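Local coordinates for protein transcriptional regulators (LACI-FAMILY TRANSCRIPTIONAL REGULATORY PROTEIN) (PDB 3GYB) that probably acts as a DNA-binding transcriptional regulator of the LacI family, with an effector-binding region of the periplasmic binding protein type that holds a magnesium ion here, at residues L224-D229 with I264-C269; A179-N184 with I209-T214. All blocks are in the same frame, centred on the assembly; numbering follows the deposited sequence.

Along the chain the two contacts come in series, with neither nesting in nor crossing the other. Contact 2 comes first: strand 179-182 leads into helix 185-198, and strand 207-211 returns beside the first strand. Contact 1 opens at L224, runs along strand 226-228 to D229, and closes after helix 231-246, where the end of strand 258-264 and the following loop come back. The contacts share one mixed sheet, in which strands 207-211 and 226-228 are neighbours. R266 NH2 and N213 OD1, 2.8 Å apart, probably form a hydrogen bond between them. D212 of contact 2 and D229 of contact 1 bind the same magnesium ion.

Contact 1 (L224-D229 with I264-C269); sequences LTTIDD and IERGTC. With MG (magnesium ion), chain C.
The antiparallel pairing of strands 226-228 and 258-264, inside the mixed sheet of this periplasmic-binding-protein-like domain, joins T226 to I264. They form a hydrogen-bonded pair: T226 N gives to I264 O at 3.1 Å, and I264 N gives to T226 O at 2.9 Å. Beyond the pair, the chain 265-269 curls round T225. T225 OG1 accepts from R266 N at 2.9 Å, with a weak, longer bond from T268 N. A water also bonds to this hydroxyl and links it to R266 O and C269 N. T225 holds OG1 beside its own backbone N (chi1 -69°), which turns the hydroxyl to the curled chain. In return, T225 N donates to T268 OG1 at 2.9 Å; the same hydroxyl is hydrogen-bonded to I208 O. The L224 methyl CD2 rests against T268 OG1.

R266 runs extended from CG to NE past the L224 carbonyl. Its NH1 reaches L224 O, which lies in the guanidinium plane. I264 CG2 sits over the centre of one face, and T226 CG2 comes to the edge. NH2 bonds to N213, so both terminal nitrogens hold the flat group. T226 OG1 turns elsewhere, to D185 and the backbone N of N213.

At the far end, the I264 and D228 side chains cross at a slant, CD1 of I264 3.7 Å from CB of D228. D228 OD1 takes a hydrogen bond from N230 N and another from a magnesium-bound water. D229 binds the metal directly with D212 and S231, its OD1 standing 2.1 Å from the magnesium ion.

Contact 2 (A179-N184 with I209-T214); sequences AIFSSN and IGYDNT. With MG (magnesium ion), chain C.
F181 and I209 pair as parallel neighbours, closely packed along the backbone. I209 N donates to I180 O at 3.0 Å, and I209 O accepts from S182 N at 2.8 Å. Between these bonds F181 CA gives a CA-H...O contact to I209 O, and F181 CB packs on I209 CG2 at 3.9 Å. The F181 ring turns its edge to the next strand: CG is anti to the backbone N (chi1 160°), and CZ meets Y211 CD1 at 3.9 Å. The two rings meet edge to edge. A106 and A109 of helix 102-115 also touch F181.

The two strands belong to a beta-alpha-beta unit, with helix 185-198 as the connection. N184 is the N-cap of that helix, and its OD1 also bonds to T187. S182 OG donates to N184 O, tying the end of the strand to the turn.

Past G210 the regular strand pairing ends, yet S183 O still presses on Y211 CB at 3.2 Å. The Y211 hydroxyl reaches across to N100. N184 CA makes a CA-H...O contact with Y211 O. The looser part follows: N184 CB only brushes D212 OD2, 3.7 Å away. The water-bearing side begins at D212, which binds the magnesium ion through its backbone O at 2.2 Å. Three waters bind the metal as well; one of them has its O 2.7 Å from N213 O, close enough for a hydrogen bond.

Contact 1 (L224-D229 with I264-C269)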
# COMPACT_ATOMS: atom_id res chain seq x y z
N LEU A 224 1.06 -12.28 8.03
CA LEU A 224 2.19 -11.87 8.86
C LEU A 224 1.95 -11.61 10.36
O LEU A 224 1.09 -10.80 10.72
CB LEU A 224 2.78 -10.59 8.25
CG LEU A 224 4.27 -10.25 8.10
CD1 LEU A 224 4.38 -8.73 8.13
CD2 LEU A 224 5.14 -10.87 9.18
N THR A 225 2.72 -12.28 11.21
CA THR A 225 2.63 -12.05 12.65
C THR A 225 3.25 -10.67 12.80
O THR A 225 4.32 -10.40 12.25
CB THR A 225 3.44 -13.11 13.42
OG1 THR A 225 2.79 -14.37 13.28
CG2 THR A 225 3.55 -12.75 14.90
N THR A 226 2.59 -9.79 13.54
CA THR A 226 3.06 -8.42 13.64
C THR A 226 2.60 -7.74 14.92
O THR A 226 1.70 -8.22 15.62
CB THR A 226 2.52 -7.63 12.42
OG1 THR A 226 2.96 -6.27 12.44
CG2 THR A 226 0.99 -7.65 12.43
N ILE A 227 3.22 -6.61 15.23
CA ILE A 227 2.85 -5.83 16.41
C ILE A 227 1.86 -4.77 15.95
O ILE A 227 2.16 -3.97 15.06
CB ILE A 227 4.07 -5.12 17.03
CG1 ILE A 227 5.09 -6.15 17.52
CG2 ILE A 227 3.61 -4.18 18.14
CD1 ILE A 227 4.55 -7.15 18.52
N ASP A 228 0.67 -4.77 16.54
CA ASP A 228 -0.34 -3.78 16.21
C ASP A 228 0.16 -2.46 16.80
O ASP A 228 0.38 -2.37 18.01
CB ASP A 228 -1.68 -4.17 16.85
CG ASP A 228 -2.83 -3.32 16.38
OD1 ASP A 228 -2.61 -2.17 15.93
OD2 ASP A 228 -3.99 -3.79 16.48
N ASP A 229 0.37 -1.45 15.96
CA ASP A 229 0.85 -0.15 16.42
C ASP A 229 -0.33 0.75 16.81
O ASP A 229 -0.16 1.96 17.01
CB ASP A 229 1.69 0.54 15.33
CG ASP A 229 0.88 0.88 14.10
OD1 ASP A 229 -0.14 0.20 13.89
OD2 ASP A 229 1.25 1.80 13.33
N ILE A 264 -0.17 -9.54 17.43
CA ILE A 264 -1.20 -10.19 16.63
C ILE A 264 -0.49 -11.39 16.03
O ILE A 264 0.38 -11.24 15.17
CB ILE A 264 -1.72 -9.29 15.49
CG1 ILE A 264 -2.43 -8.06 16.06
CG2 ILE A 264 -2.69 -10.08 14.62
CD1 ILE A 264 -2.98 -7.13 15.00
N GLU A 265 -0.85 -12.57 16.50
CA GLU A 265 -0.23 -13.79 16.02
C GLU A 265 -0.90 -14.32 14.77
O GLU A 265 -2.12 -14.55 14.74
CB GLU A 265 -0.24 -14.87 17.10
CG GLU A 265 0.61 -14.54 18.31
CD GLU A 265 0.70 -15.70 19.28
OE1 GLU A 265 1.26 -16.75 18.91
OE2 GLU A 265 0.20 -15.56 20.42
N ARG A 266 -0.10 -14.50 13.72
CA ARG A 266 -0.61 -15.06 12.49
C ARG A 266 0.23 -16.28 12.13
O ARG A 266 0.44 -17.13 13.00
CB ARG A 266 -0.60 -14.01 11.37
CG ARG A 266 -1.62 -12.89 11.63
CD ARG A 266 -2.06 -12.17 10.36
NE ARG A 266 -3.07 -11.15 10.66
CZ ARG A 266 -2.80 -9.89 10.97
NH1 ARG A 266 -1.54 -9.45 10.99
NH2 ARG A 266 -3.78 -9.05 11.28
N GLY A 267 0.74 -16.38 10.91
CA GLY A 267 1.46 -17.59 10.58
C GLY A 267 2.96 -17.57 10.33
O GLY A 267 3.51 -18.57 9.88
N THR A 268 3.62 -16.47 10.64
CA THR A 268 5.05 -16.39 10.36
C THR A 268 6.03 -16.66 11.51
O THR A 268 7.24 -16.50 11.33
CB THR A 268 5.39 -15.03 9.73
OG1 THR A 268 4.94 -13.98 10.58
CG2 THR A 268 4.72 -14.90 8.35
N CYS A 269 5.52 -17.07 12.66
CA CYS A 269 6.39 -17.40 13.80
C CYS A 269 6.03 -18.79 14.29
O CYS A 269 4.90 -19.25 14.13
CB CYS A 269 6.21 -16.39 14.95
SG CYS A 269 7.04 -14.80 14.71
MG MG C . -1.29 -0.22 12.16
O HOH W 1 2.86 -16.64 14.44
O HOH W 2 -2.58 -1.41 13.44
O HOH W 3 0.08 1.11 11.03
O HOH W 4 -2.55 -0.86 10.43

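Contact 2 (A179-N184 with I209-T214)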
# COMPACT_ATOMS: atom_id res chain seq x y z
N ALA A 179 15.29 -16.31 13.85
CA ALA A 179 14.12 -15.45 13.90
C ALA A 179 14.52 -14.01 13.66
O ALA A 179 15.61 -13.58 14.06
CB ALA A 179 13.43 -15.58 15.25
N ILE A 180 13.64 -13.26 13.00
CA ILE A 180 13.89 -11.87 12.70
C ILE A 180 12.74 -10.99 13.16
O ILE A 180 11.57 -11.30 12.92
CB ILE A 180 14.06 -11.64 11.17
CG1 ILE A 180 15.31 -12.36 10.67
CG2 ILE A 180 14.13 -10.15 10.87
CD1 ILE A 180 15.46 -12.38 9.15
N PHE A 181 13.07 -9.91 13.87
CA PHE A 181 12.07 -8.93 14.27
C PHE A 181 12.31 -7.76 13.33
O PHE A 181 13.30 -7.04 13.45
CB PHE A 181 12.24 -8.49 15.74
CG PHE A 181 11.57 -7.17 16.06
CD1 PHE A 181 10.32 -6.85 15.52
CD2 PHE A 181 12.19 -6.24 16.89
CE1 PHE A 181 9.71 -5.63 15.81
CE2 PHE A 181 11.59 -5.02 17.18
CZ PHE A 181 10.34 -4.72 16.64
N SER A 182 11.41 -7.60 12.36
CA SER A 182 11.51 -6.53 11.38
C SER A 182 10.91 -5.26 11.96
O SER A 182 9.81 -5.27 12.52
CB SER A 182 10.76 -6.93 10.11
OG SER A 182 10.94 -5.95 9.10
N SER A 183 11.62 -4.14 11.80
CA SER A 183 11.16 -2.87 12.35
C SER A 183 9.75 -2.52 11.91
O SER A 183 9.02 -1.87 12.65
CB SER A 183 12.13 -1.75 11.96
OG SER A 183 11.92 -0.61 12.78
N ASN A 184 9.36 -2.96 10.72
CA ASN A 184 8.00 -2.70 10.24
C ASN A 184 7.58 -3.75 9.22
O ASN A 184 8.40 -4.54 8.76
CB ASN A 184 7.90 -1.30 9.64
CG ASN A 184 8.95 -1.05 8.59
OD1 ASN A 184 9.02 -1.76 7.59
ND2 ASN A 184 9.79 -0.06 8.83
N ILE A 209 8.65 -11.58 12.51
CA ILE A 209 7.58 -10.79 13.10
C ILE A 209 7.77 -9.34 12.65
O ILE A 209 8.89 -8.82 12.67
CB ILE A 209 7.55 -10.91 14.65
CG1 ILE A 209 6.44 -10.00 15.21
CG2 ILE A 209 8.92 -10.56 15.23
CD1 ILE A 209 6.10 -10.27 16.67
N GLY A 210 6.68 -8.72 12.22
CA GLY A 210 6.74 -7.34 11.76
C GLY A 210 6.19 -6.35 12.76
O GLY A 210 6.10 -6.64 13.95
N TYR A 211 5.81 -5.17 12.27
CA TYR A 211 5.28 -4.11 13.13
C TYR A 211 4.45 -3.17 12.26
O TYR A 211 4.92 -2.73 11.21
CB TYR A 211 6.46 -3.34 13.76
CG TYR A 211 6.16 -2.60 15.05
CD1 TYR A 211 6.88 -2.87 16.21
CD2 TYR A 211 5.19 -1.60 15.10
CE1 TYR A 211 6.65 -2.17 17.39
CE2 TYR A 211 4.94 -0.89 16.29
CZ TYR A 211 5.68 -1.18 17.42
OH TYR A 211 5.45 -0.48 18.59
N ASP A 212 3.22 -2.91 12.69
CA ASP A 212 2.25 -2.02 12.03
C ASP A 212 0.89 -2.66 11.76
O ASP A 212 -0.10 -1.96 11.71
CB ASP A 212 2.75 -1.47 10.69
CG ASP A 212 3.85 -0.43 10.84
OD1 ASP A 212 4.08 0.04 11.97
OD2 ASP A 212 4.46 -0.09 9.81
N ASN A 213 0.84 -3.97 11.58
CA ASN A 213 -0.42 -4.64 11.23
C ASN A 213 -1.05 -3.94 10.03
O ASN A 213 -2.23 -3.53 10.05
CB ASN A 213 -1.42 -4.66 12.38
CG ASN A 213 -2.63 -5.53 12.05
OD1 ASN A 213 -2.47 -6.61 11.49
ND2 ASN A 213 -3.83 -5.08 12.40
N THR A 214 -0.25 -3.79 8.99
CA THR A 214 -0.67 -3.17 7.73
C THR A 214 -1.71 -4.09 7.09
O THR A 214 -1.84 -5.25 7.47
CB THR A 214 0.49 -3.09 6.73
OG1 THR A 214 1.06 -4.40 6.58
CG2 THR A 214 1.56 -2.12 7.20
MG MG C . -1.29 -0.22 12.16
O HOH W 4 -2.55 -0.86 10.43
O HOH W 2 -2.58 -1.41 13.44
O HOH W 3 0.08 1.11 11.03